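Local structure of malarial CLPB2 atpase/hsp101 protein (Plasmodium falciparum, 4IRF) at residues Tyr30-Asn33 with Ile38-Leu41. The protein is a ClpB-family AAA+ chaperone, represented here by its N-terminal cargo-binding domain, and probably uses ATP hydrolysis to unfold and translocate proteins. Numbering follows the deposited sequence.
Sequences YGHN and IHIL
H32 and H39 form an offset edge-to-face histidine pair in the mostly helical N-terminal domain of this Clp chaperone. The pair joins the loop after helix 14-29 to helix 37-46. The H39 edge, formed by CE1 and NE2, points at one face of H32. H39 CE1 sits 3.3 Å from H32 CD2 and lies toward the rim of that ring. The ring centroids are 4.5 Å apart and the planes meet at 60°. H32 CG is anti to its carbonyl carbon (chi1 -75°), which turns the imidazole from the loop toward the helix. A Schellman motif ends helix 14-29 just before this, with G31 at positive phi as its C-prime residue. Y30 adds a looser contact, CB to H39 NE2 at 4.3 Å.

One water bridges the two rings, weakly on the H32 side. It lies 3.0 Å from H39 NE2 and accepts a weak hydrogen bond from H32 NE2, also at 3.0 Å. The stronger partner of H32 NE2 is the T75 carbonyl oxygen. H39 ND1 accepts a hydrogen bond from the backbone N-H of K36, the residue just before helix 37-46. Bonds at both ring nitrogens would limit rotation of H39. As an acceptor from K36 N, ND1 would carry no proton, consistent with a neutral H39 ring.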
loop_
_atom_site.group_PDB
_atom_site.type_symbol
_atom_site.label_atom_id
_atom_site.label_comp_id
_atom_site.label_asym_id
_atom_site.label_seq_id
_atom_site.Cartn_x
_atom_site.Cartn_y
_atom_site.Cartn_z
ATOM N N TYR A 30 -10.873 11.616 -3.229
ATOM C CA TYR A 30 -11.614 10.921 -4.279
ATOM C C TYR A 30 -13.043 10.603 -3.848
ATOM O O TYR A 30 -13.712 9.751 -4.437
ATOM C CB TYR A 30 -10.839 9.669 -4.761
ATOM C CG TYR A 30 -9.633 10.061 -5.589
ATOM C CD1 TYR A 30 -9.735 10.214 -6.980
ATOM C CD2 TYR A 30 -8.416 10.371 -4.986
ATOM C CE1 TYR A 30 -8.634 10.614 -7.737
ATOM C CE2 TYR A 30 -7.310 10.767 -5.738
ATOM C CZ TYR A 30 -7.432 10.894 -7.109
ATOM O OH TYR A 30 -6.355 11.291 -7.861
ATOM N N GLY A 31 -13.500 11.323 -2.826
ATOM C CA GLY A 31 -14.881 11.286 -2.391
ATOM C C GLY A 31 -15.279 10.007 -1.695
ATOM O O GLY A 31 -16.473 9.669 -1.651
ATOM N N HIS A 32 -14.291 9.261 -1.184
ATOM C CA HIS A 32 -14.568 8.001 -0.500
ATOM C C HIS A 32 -14.621 8.197 1.007
ATOM O O HIS A 32 -13.723 8.806 1.566
ATOM C CB HIS A 32 -13.446 7.007 -0.771
ATOM C CG HIS A 32 -13.481 6.417 -2.145
ATOM N ND1 HIS A 32 -14.202 5.284 -2.446
ATOM C CD2 HIS A 32 -12.881 6.799 -3.294
ATOM C CE1 HIS A 32 -14.057 5.001 -3.730
ATOM N NE2 HIS A 32 -13.246 5.897 -4.261
ATOM N N ASN A 33 -15.666 7.697 1.658
ATOM C CA ASN A 33 -15.667 7.618 3.119
ATOM C C ASN A 33 -15.165 6.249 3.609
ATOM O O ASN A 33 -15.173 5.964 4.803
ATOM C CB ASN A 33 -17.060 7.932 3.709
ATOM C CG ASN A 33 -18.161 7.054 3.130
ATOM O OD1 ASN A 33 -17.915 6.192 2.288
ATOM N ND2 ASN A 33 -19.397 7.269 3.596
ATOM N N ILE A 38 -6.328 0.755 -3.267
ATOM C CA ILE A 38 -5.721 1.684 -4.229
ATOM C C ILE A 38 -5.300 2.970 -3.557
ATOM O O ILE A 38 -4.249 3.528 -3.877
ATOM C CB ILE A 38 -6.623 1.970 -5.442
ATOM C CG1 ILE A 38 -5.856 2.840 -6.450
ATOM C CG2 ILE A 38 -7.920 2.665 -4.970
ATOM C CD1 ILE A 38 -4.575 2.128 -6.975
ATOM N N HIS A 39 -6.083 3.452 -2.579
ATOM C CA HIS A 39 -5.697 4.661 -1.854
ATOM C C HIS A 39 -4.447 4.484 -1.021
ATOM O O HIS A 39 -3.634 5.408 -0.899
ATOM C CB HIS A 39 -6.834 5.125 -0.943
ATOM C CG HIS A 39 -8.107 5.336 -1.671
ATOM N ND1 HIS A 39 -9.320 4.839 -1.227
ATOM C CD2 HIS A 39 -8.368 6.007 -2.821
ATOM C CE1 HIS A 39 -10.257 5.165 -2.100
ATOM N NE2 HIS A 39 -9.708 5.884 -3.072
ATOM N N ILE A 40 -4.312 3.303 -0.413
ATOM C CA ILE A 40 -3.134 2.995 0.356
ATOM C C ILE A 40 -1.930 2.895 -0.570
ATOM O O ILE A 40 -0.863 3.399 -0.209
ATOM C CB ILE A 40 -3.276 1.699 1.139
ATOM C CG1 ILE A 40 -4.418 1.885 2.160
ATOM C CG2 ILE A 40 -1.959 1.359 1.835
ATOM C CD1 ILE A 40 -4.620 0.649 3.013
ATOM N N LEU A 41 -2.135 2.260 -1.730
ATOM C CA LEU A 41 -1.034 2.162 -2.741
ATOM C C LEU A 41 -0.546 3.562 -3.160
ATOM O O LEU A 41 0.674 3.807 -3.202
ATOM C CB LEU A 41 -1.447 1.301 -3.933
ATOM C CG LEU A 41 -0.348 1.262 -5.002
ATOM C CD1 LEU A 41 0.934 0.694 -4.449
ATOM C CD2 LEU A 41 -0.803 0.508 -6.212
HETATM O O HOH W 1 -10.726 6.399 -5.889
#